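Local coordinates for glutaredoxin related protein (Sulfolobus solfataricus, PDB 4MNN) that probably acts as a protein disulfide oxidoreductase, exchanging thiols and disulfides in the manner of the glutaredoxin and thioredoxin families, at residues Asp27-Glu32 / Ile65-Glu70; His31-Tyr36 / Pro73-Leu78. All blocks are in the same frame, centred on the assembly; numbering follows the deposited sequence.

Both interactions start from helix 27-33 of the thioredoxin-like domain, and both are held by apolar contacts alone. Interaction 1 joins this helix to the loop between strand 57-63 and helix 71-83. It is only partly buried, and aliphatic branches from leucine and isoleucine do most of the touching. Interaction 2 takes the helix end to helix 71-83 itself. Its four touching residues are all buried, and phenylalanine carries it. Their centres lie about 8 Å apart, and packing joins them: Pro66 CG is 3.7 Å from Phe74 CG, and Phe30 CE2 is 3.9 Å from Phe74 CE2. Together they extend from a semi-exposed margin into the core.

Interaction 1 of 2, residues Asp27-Glu32 / Ile65-Glu70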
ATOM      1  N   ASP A  27     -11.350   0.506  11.709  1.00 16.20           N
ATOM      2  CA  ASP A  27     -12.739   0.085  11.484  1.00 16.68           C
ATOM      3  C   ASP A  27     -13.668   1.141  10.922  1.00 16.98           C
ATOM      4  O   ASP A  27     -14.420   0.857  10.004  1.00 15.61           O
ATOM      5  CB  ASP A  27     -13.415  -0.433  12.781  1.00 15.93           C
ATOM      6  CG  ASP A  27     -12.761  -1.682  13.361  1.00 17.53           C
ATOM      7  OD1 ASP A  27     -11.768  -2.180  12.785  1.00 16.99           O
ATOM      8  OD2 ASP A  27     -13.258  -2.172  14.417  1.00 16.83           O
ATOM      9  N   SER A  28     -13.637   2.355  11.474  1.00 16.60           N
ATOM     10  CA  SER A  28     -14.606   3.348  11.027  1.00 17.09           C
ATOM     11  C   SER A  28     -14.412   3.775   9.595  1.00 17.21           C
ATOM     12  O   SER A  28     -15.349   4.268   8.963  1.00 18.57           O
ATOM     13  CB  SER A  28     -14.619   4.554  11.983  1.00 17.67           C
ATOM     14  OG  SER A  28     -13.348   5.145  12.038  1.00 17.73           O
ATOM     15  N   LEU A  29     -13.209   3.572   9.061  1.00 16.53           N
ATOM     16  CA  LEU A  29     -12.950   3.913   7.669  1.00 14.64           C
ATOM     17  C   LEU A  29     -13.373   2.748   6.764  1.00 16.67           C
ATOM     18  O   LEU A  29     -14.167   2.909   5.808  1.00 14.26           O
ATOM     19  CB  LEU A  29     -11.459   4.211   7.437  1.00 18.64           C
ATOM     20  CG  LEU A  29     -11.066   4.346   5.942  1.00 18.92           C
ATOM     21  CD1 LEU A  29     -11.617   5.669   5.359  1.00 18.28           C
ATOM     22  CD2 LEU A  29      -9.516   4.347   5.822  1.00 21.34           C
ATOM     23  N   PHE A  30     -12.861   1.567   7.081  1.00 14.66           N
ATOM     24  CA  PHE A  30     -13.125   0.407   6.255  1.00 15.48           C
ATOM     25  C   PHE A  30     -14.532  -0.172   6.276  1.00 15.84           C
ATOM     26  O   PHE A  30     -14.904  -0.928   5.373  1.00 16.17           O
ATOM     27  CB  PHE A  30     -12.071  -0.635   6.588  1.00 14.94           C
ATOM     28  CG  PHE A  30     -10.726  -0.265   6.073  1.00 13.43           C
ATOM     29  CD1 PHE A  30      -9.689   0.048   6.940  1.00 13.90           C
ATOM     30  CD2 PHE A  30     -10.521  -0.146   4.681  1.00 13.73           C
ATOM     31  CE1 PHE A  30      -8.428   0.502   6.441  1.00 15.26           C
ATOM     32  CE2 PHE A  30      -9.295   0.297   4.190  1.00 14.38           C
ATOM     33  CZ  PHE A  30      -8.255   0.622   5.057  1.00 17.32           C
ATOM     34  N   HIS A  31     -15.320   0.181   7.290  1.00 16.12           N
ATOM     35  CA  HIS A  31     -16.719  -0.279   7.362  1.00 17.22           C
ATOM     36  C   HIS A  31     -17.417   0.177   6.049  1.00 17.98           C
ATOM     37  O   HIS A  31     -18.222  -0.552   5.470  1.00 16.92           O
ATOM     38  CB  HIS A  31     -17.397   0.347   8.590  1.00 15.81           C
ATOM     39  CG  HIS A  31     -18.833  -0.051   8.783  1.00 17.22           C
ATOM     40  ND1 HIS A  31     -19.869   0.580   8.144  1.00 15.86           N
ATOM     41  CD2 HIS A  31     -19.398  -1.017   9.556  1.00 16.98           C
ATOM     42  CE1 HIS A  31     -21.017   0.027   8.500  1.00 16.51           C
ATOM     43  NE2 HIS A  31     -20.755  -0.947   9.356  1.00 17.93           N
ATOM     44  N   GLU A  32     -17.084   1.373   5.578  1.00 18.88           N
ATOM     45  CA  GLU A  32     -17.666   1.892   4.328  1.00 20.81           C
ATOM     46  C   GLU A  32     -17.189   1.088   3.100  1.00 21.14           C
ATOM     47  O   GLU A  32     -17.951   0.881   2.144  1.00 20.87           O
ATOM     48  CB  GLU A  32     -17.269   3.372   4.142  1.00 23.33           C
ATOM     49  CG  GLU A  32     -18.000   4.123   3.015  1.00 27.33           C
ATOM     50  CD  GLU A  32     -19.508   4.190   3.241  1.00 30.77           C
ATOM     51  OE1 GLU A  32     -19.953   3.909   4.369  1.00 31.49           O
ATOM     52  OE2 GLU A  32     -20.251   4.532   2.291  1.00 33.32           O
ATOM     53  N   ILE A  65      -2.737   3.854   8.528  1.00 15.81           N
ATOM     54  CA  ILE A  65      -4.048   3.930   7.858  1.00 16.38           C
ATOM     55  C   ILE A  65      -3.825   4.865   6.680  1.00 16.35           C
ATOM     56  O   ILE A  65      -3.393   6.004   6.840  1.00 16.52           O
ATOM     57  CB  ILE A  65      -5.157   4.479   8.806  1.00 18.80           C
ATOM     58  CG1 ILE A  65      -5.286   3.548  10.024  1.00 19.42           C
ATOM     59  CG2 ILE A  65      -6.478   4.598   8.041  1.00 17.29           C
ATOM     60  CD1 ILE A  65      -6.287   4.046  11.075  1.00 24.11           C
ATOM     61  N   PRO A  66      -4.116   4.394   5.460  1.00 15.62           N
ATOM     62  CA  PRO A  66      -3.884   5.256   4.303  1.00 18.44           C
ATOM     63  C   PRO A  66      -4.849   6.406   4.061  1.00 20.16           C
ATOM     64  O   PRO A  66      -5.558   6.408   3.061  1.00 22.86           O
ATOM     65  CB  PRO A  66      -3.861   4.261   3.147  1.00 16.32           C
ATOM     66  CG  PRO A  66      -4.882   3.265   3.556  1.00 15.94           C
ATOM     67  CD  PRO A  66      -4.615   3.067   5.054  1.00 14.92           C
ATOM     68  N   ILE A  67      -4.864   7.390   4.957  1.00 22.09           N
ATOM     69  CA  ILE A  67      -5.746   8.544   4.771  1.00 22.59           C
ATOM     70  C   ILE A  67      -4.961   9.768   4.295  1.00 22.08           C
ATOM     71  O   ILE A  67      -3.809   9.627   3.880  1.00 19.25           O
ATOM     72  CB  ILE A  67      -6.544   8.874   6.062  1.00 25.44           C
ATOM     73  CG1 ILE A  67      -5.682   8.636   7.303  1.00 26.82           C
ATOM     74  CG2 ILE A  67      -7.805   7.963   6.129  1.00 27.77           C
ATOM     75  CD1 ILE A  67      -4.418   9.445   7.369  1.00 30.18           C
ATOM     76  N   ALA A  68      -5.577  10.952   4.349  1.00 19.93           N
ATOM     77  CA  ALA A  68      -4.923  12.182   3.867  1.00 19.19           C
ATOM     78  C   ALA A  68      -4.438  11.974   2.432  1.00 16.97           C
ATOM     79  O   ALA A  68      -5.171  11.388   1.626  1.00 18.02           O
ATOM     80  CB  ALA A  68      -3.760  12.603   4.785  1.00 17.07           C
ATOM     81  N   ASN A  69      -3.229  12.407   2.082  1.00 18.76           N
ATOM     82  CA  ASN A  69      -2.820  12.241   0.680  1.00 18.48           C
ATOM     83  C   ASN A  69      -2.464  10.810   0.221  1.00 18.39           C
ATOM     84  O   ASN A  69      -2.153  10.576  -0.964  1.00 18.82           O
ATOM     85  CB  ASN A  69      -1.727  13.283   0.295  1.00 21.44           C
ATOM     86  CG  ASN A  69      -0.331  12.948   0.814  1.00 22.45           C
ATOM     87  OD1 ASN A  69       0.635  13.693   0.563  1.00 23.90           O
ATOM     88  ND2 ASN A  69      -0.212  11.856   1.537  1.00 22.56           N
ATOM     89  N   GLU A  70      -2.540   9.848   1.143  1.00 17.86           N
ATOM     90  CA  GLU A  70      -2.270   8.445   0.787  1.00 16.43           C
ATOM     91  C   GLU A  70      -3.564   7.725   0.391  1.00 18.36           C
ATOM     92  O   GLU A  70      -3.553   6.611  -0.153  1.00 14.81           O
ATOM     93  CB  GLU A  70      -1.606   7.706   1.966  1.00 17.27           C
ATOM     94  CG  GLU A  70      -0.175   8.189   2.246  1.00 15.28           C
ATOM     95  CD  GLU A  70       0.802   7.922   1.078  1.00 17.86           C
ATOM     96  OE1 GLU A  70       0.571   6.998   0.272  1.00 16.52           O
ATOM     97  OE2 GLU A  70       1.847   8.626   0.976  1.00 17.88           O
TER
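Leu29, on helix 27-33 of a thioredoxin-fold domain, reaches across to Ile65 and Ile67 in the loop that links strand 57-63 to helix 71-83. The loop bends in an inverse gamma turn centred on Pro66, closed by Ile67 N donating to Ile65 O at 2.8 Å. A proline suits this centre because its ring holds phi near the value needed, and the turn uses no N-H at its central residue. The bend lets both isoleucines turn a methyl to the same leucine.

The tight part of the contact is the single methyl Leu29 CD2. Leu29 CD2 lies 3.8 Å from Ile65 CG2 and 4.0 Å from Ile67 CG2, caught by the gamma methyls of two beta-branched isoleucines. With CG anti to the backbone N (chi1 170°), the leucine is carried out from the helix toward the loop. Leu29 and Ile65 run alongside one another with their ends pointing opposite ways, which suits a branched aliphatic pair with no directional demand. Leu29 CD2 also sits 4.0 Å above one face of the Phe30 ring, toward its rim, and so ties the helix's own side chains into the cluster. Tyr3 touches both Leu29 and Ile67 here.

The looser side belongs to the helix surface turned from the loop, where the exposed Asp27, Ser28 and His31 do not take part. Polar side chains fit such a place, and Asp27 OD1 accepts a hydrogen bond from Gln23 NE2. On the inner side, by contrast, Phe30 and Pro66 are buried, and both rest on Val50 of strand 49-54. Their mutual contact is slack, an edge approach in which Pro66 CD lies near the plane of the phenyl ring, 4.4 Å from Phe30 CZ.

Interaction 2 of 2, residues His31-Tyr36 / Pro73-Leu78; sequences HEFKNY and PFLNSL
Phe33 and Leu75 are the closest backbone points between the end of helix 27-33 and helix 71-83 of this thioredoxin fold, their CA atoms 10.2 Å apart. At this separation the side chains make the contact, and the large apolar ring of Phe33 spans much of it. Its leading atom, CE2, meets three residues of the facing helix. Phe74 CE2 is nearest, 3.6 Å from Phe33 CE2, which arrives at the edge of the Phe74 ring, near its plane. Both leucine methyls close on the same corner: Leu75 CD2 is 3.7 Å from Phe33 CE2, and Leu78 CD2 lies 3.9 Å from it, at the ring edge. Compact branched side chains can fill the space beside a ring corner without polar groups. Phe74 already leaves its helix toward Phe33, and CG anti to the backbone N (chi1 175°) extends the ring that way. Ile7 and Leu11 of helix 4-11 also touch Phe33, while Phe74 lies against Val50 and Val52 of the sheet. Buried Ser77 also hydrogen-bonds with Tyr60 OH. Phe74 O receives two donors, Leu78 N at 3.1 Å and Ser77 OG at 2.6 Å, the hydroxyl tilted 17° from the carbonyl plane.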
ATOM      1  N   HIS A  31     -15.320   0.181   7.290  1.00 16.12           N
ATOM      2  CA  HIS A  31     -16.719  -0.279   7.362  1.00 17.22           C
ATOM      3  C   HIS A  31     -17.417   0.177   6.049  1.00 17.98           C
ATOM      4  O   HIS A  31     -18.222  -0.552   5.470  1.00 16.92           O
ATOM      5  CB  HIS A  31     -17.397   0.347   8.590  1.00 15.81           C
ATOM      6  CG  HIS A  31     -18.833  -0.051   8.783  1.00 17.22           C
ATOM      7  ND1 HIS A  31     -19.869   0.580   8.144  1.00 15.86           N
ATOM      8  CD2 HIS A  31     -19.398  -1.017   9.556  1.00 16.98           C
ATOM      9  CE1 HIS A  31     -21.017   0.027   8.500  1.00 16.51           C
ATOM     10  NE2 HIS A  31     -20.755  -0.947   9.356  1.00 17.93           N
ATOM     11  N   GLU A  32     -17.084   1.373   5.578  1.00 18.88           N
ATOM     12  CA  GLU A  32     -17.666   1.892   4.328  1.00 20.81           C
ATOM     13  C   GLU A  32     -17.189   1.088   3.100  1.00 21.14           C
ATOM     14  O   GLU A  32     -17.951   0.881   2.144  1.00 20.87           O
ATOM     15  CB  GLU A  32     -17.269   3.372   4.142  1.00 23.33           C
ATOM     16  CG  GLU A  32     -18.000   4.123   3.015  1.00 27.33           C
ATOM     17  CD  GLU A  32     -19.508   4.190   3.241  1.00 30.77           C
ATOM     18  OE1 GLU A  32     -19.953   3.909   4.369  1.00 31.49           O
ATOM     19  OE2 GLU A  32     -20.251   4.532   2.291  1.00 33.32           O
ATOM     20  N   PHE A  33     -15.939   0.630   3.120  1.00 20.73           N
ATOM     21  CA  PHE A  33     -15.392  -0.157   1.992  1.00 21.26           C
ATOM     22  C   PHE A  33     -16.168  -1.458   1.818  1.00 21.75           C
ATOM     23  O   PHE A  33     -16.282  -2.002   0.726  1.00 19.63           O
ATOM     24  CB  PHE A  33     -13.917  -0.516   2.253  1.00 21.07           C
ATOM     25  CG  PHE A  33     -12.951   0.606   2.014  1.00 20.40           C
ATOM     26  CD1 PHE A  33     -12.978   1.766   2.785  1.00 20.74           C
ATOM     27  CD2 PHE A  33     -11.997   0.495   1.014  1.00 18.53           C
ATOM     28  CE1 PHE A  33     -12.073   2.788   2.578  1.00 21.08           C
ATOM     29  CE2 PHE A  33     -11.064   1.543   0.795  1.00 22.64           C
ATOM     30  CZ  PHE A  33     -11.108   2.685   1.578  1.00 19.90           C
ATOM     31  N   LYS A  34     -16.667  -1.978   2.926  1.00 23.37           N
ATOM     32  CA  LYS A  34     -17.400  -3.221   2.932  1.00 25.67           C
ATOM     33  C   LYS A  34     -18.620  -3.170   2.008  1.00 27.73           C
ATOM     34  O   LYS A  34     -19.106  -4.201   1.536  1.00 25.74           O
ATOM     35  CB  LYS A  34     -17.812  -3.529   4.382  1.00 29.09           C
ATOM     36  CG  LYS A  34     -17.619  -4.952   4.800  1.00 29.42           C
ATOM     37  CD  LYS A  34     -17.962  -5.123   6.260  1.00 29.81           C
ATOM     38  CE  LYS A  34     -18.253  -6.583   6.580  1.00 34.39           C
ATOM     39  NZ  LYS A  34     -17.088  -7.436   6.220  1.00 36.43           N
ATOM     40  N   ASN A  35     -19.089  -1.959   1.706  1.00 29.20           N
ATOM     41  CA  ASN A  35     -20.250  -1.821   0.843  1.00 31.54           C
ATOM     42  C   ASN A  35     -19.854  -2.208  -0.561  1.00 30.35           C
ATOM     43  O   ASN A  35     -20.707  -2.557  -1.368  1.00 32.98           O
ATOM     44  CB  ASN A  35     -20.800  -0.374   0.841  1.00 34.41           C
ATOM     45  CG  ASN A  35     -21.125   0.144   2.233  1.00 36.27           C
ATOM     46  OD1 ASN A  35     -21.675  -0.571   3.077  1.00 40.61           O
ATOM     47  ND2 ASN A  35     -20.796   1.401   2.480  1.00 38.89           N
ATOM     48  N   TYR A  36     -18.548  -2.198  -0.853  1.00 27.15           N
ATOM     49  CA  TYR A  36     -18.058  -2.500  -2.197  1.00 24.80           C
ATOM     50  C   TYR A  36     -17.110  -3.659  -2.399  1.00 23.33           C
ATOM     51  O   TYR A  36     -17.073  -4.225  -3.488  1.00 24.76           O
ATOM     52  CB  TYR A  36     -17.382  -1.254  -2.822  1.00 26.49           C
ATOM     53  CG  TYR A  36     -18.188  -0.004  -2.627  1.00 28.44           C
ATOM     54  CD1 TYR A  36     -17.896   0.881  -1.604  1.00 27.44           C
ATOM     55  CD2 TYR A  36     -19.339   0.216  -3.377  1.00 30.63           C
ATOM     56  CE1 TYR A  36     -18.732   1.942  -1.315  1.00 28.68           C
ATOM     57  CE2 TYR A  36     -20.183   1.272  -3.101  1.00 30.84           C
ATOM     58  CZ  TYR A  36     -19.887   2.128  -2.072  1.00 29.60           C
ATOM     59  OH  TYR A  36     -20.756   3.156  -1.767  1.00 31.13           O
ATOM     60  N   PRO A  73      -3.915   7.307  -3.780  1.00 19.33           N
ATOM     61  CA  PRO A  73      -3.087   6.239  -4.353  1.00 18.16           C
ATOM     62  C   PRO A  73      -3.608   4.872  -3.903  1.00 17.95           C
ATOM     63  O   PRO A  73      -3.612   3.922  -4.662  1.00 17.18           O
ATOM     64  CB  PRO A  73      -1.701   6.498  -3.779  1.00 20.07           C
ATOM     65  CG  PRO A  73      -1.703   7.927  -3.465  1.00 21.20           C
ATOM     66  CD  PRO A  73      -3.095   8.294  -3.056  1.00 19.62           C
ATOM     67  N   PHE A  74      -4.065   4.788  -2.659  1.00 17.79           N
ATOM     68  CA  PHE A  74      -4.558   3.515  -2.123  1.00 17.71           C
ATOM     69  C   PHE A  74      -5.800   3.040  -2.905  1.00 17.06           C
ATOM     70  O   PHE A  74      -5.861   1.894  -3.359  1.00 17.51           O
ATOM     71  CB  PHE A  74      -4.870   3.687  -0.622  1.00 18.65           C
ATOM     72  CG  PHE A  74      -5.500   2.471   0.011  1.00 18.87           C
ATOM     73  CD1 PHE A  74      -4.746   1.319   0.248  1.00 20.12           C
ATOM     74  CD2 PHE A  74      -6.839   2.482   0.368  1.00 18.07           C
ATOM     75  CE1 PHE A  74      -5.337   0.180   0.842  1.00 18.04           C
ATOM     76  CE2 PHE A  74      -7.438   1.339   0.962  1.00 19.04           C
ATOM     77  CZ  PHE A  74      -6.673   0.198   1.190  1.00 18.23           C
ATOM     78  N   LEU A  75      -6.772   3.926  -3.091  1.00 15.03           N
ATOM     79  CA  LEU A  75      -7.965   3.588  -3.860  1.00 17.49           C
ATOM     80  C   LEU A  75      -7.597   3.255  -5.294  1.00 16.02           C
ATOM     81  O   LEU A  75      -8.164   2.342  -5.885  1.00 17.45           O
ATOM     82  CB  LEU A  75      -8.967   4.758  -3.866  1.00 16.06           C
ATOM     83  CG  LEU A  75      -9.622   5.004  -2.516  1.00 20.87           C
ATOM     84  CD1 LEU A  75     -10.444   6.253  -2.584  1.00 19.65           C
ATOM     85  CD2 LEU A  75     -10.445   3.775  -2.115  1.00 17.46           C
ATOM     86  N   ASN A  76      -6.661   3.995  -5.873  1.00 16.86           N
ATOM     87  CA  ASN A  76      -6.241   3.701  -7.229  1.00 18.88           C
ATOM     88  C   ASN A  76      -5.654   2.302  -7.329  1.00 17.28           C
ATOM     89  O   ASN A  76      -5.829   1.610  -8.343  1.00 15.64           O
ATOM     90  CB  ASN A  76      -5.162   4.673  -7.682  1.00 24.38           C
ATOM     91  CG  ASN A  76      -5.668   5.694  -8.656  1.00 29.33           C
ATOM     92  OD1 ASN A  76      -6.758   6.208  -8.510  1.00 32.53           O
ATOM     93  ND2 ASN A  76      -4.841   6.030  -9.641  1.00 33.99           N
ATOM     94  N   SER A  77      -4.909   1.889  -6.313  1.00 14.21           N
ATOM     95  CA  SER A  77      -4.302   0.580  -6.387  1.00 14.50           C
ATOM     96  C   SER A  77      -5.365  -0.483  -6.347  1.00 14.23           C
ATOM     97  O   SER A  77      -5.230  -1.524  -6.979  1.00 16.22           O
ATOM     98  CB  SER A  77      -3.295   0.324  -5.248  1.00 13.70           C
ATOM     99  OG  SER A  77      -3.923   0.195  -3.971  1.00 16.83           O
ATOM    100  N   LEU A  78      -6.422  -0.263  -5.570  1.00 13.86           N
ATOM    101  CA  LEU A  78      -7.480  -1.275  -5.509  1.00 14.46           C
ATOM    102  C   LEU A  78      -8.092  -1.503  -6.900  1.00 15.98           C
ATOM    103  O   LEU A  78      -8.334  -2.642  -7.326  1.00 13.72           O
ATOM    104  CB  LEU A  78      -8.574  -0.799  -4.550  1.00 14.93           C
ATOM    105  CG  LEU A  78      -8.555  -1.300  -3.081  1.00 20.95           C
ATOM    106  CD1 LEU A  78      -7.216  -1.709  -2.621  1.00 15.17           C
ATOM    107  CD2 LEU A  78      -9.202  -0.262  -2.173  1.00 18.99           C
TER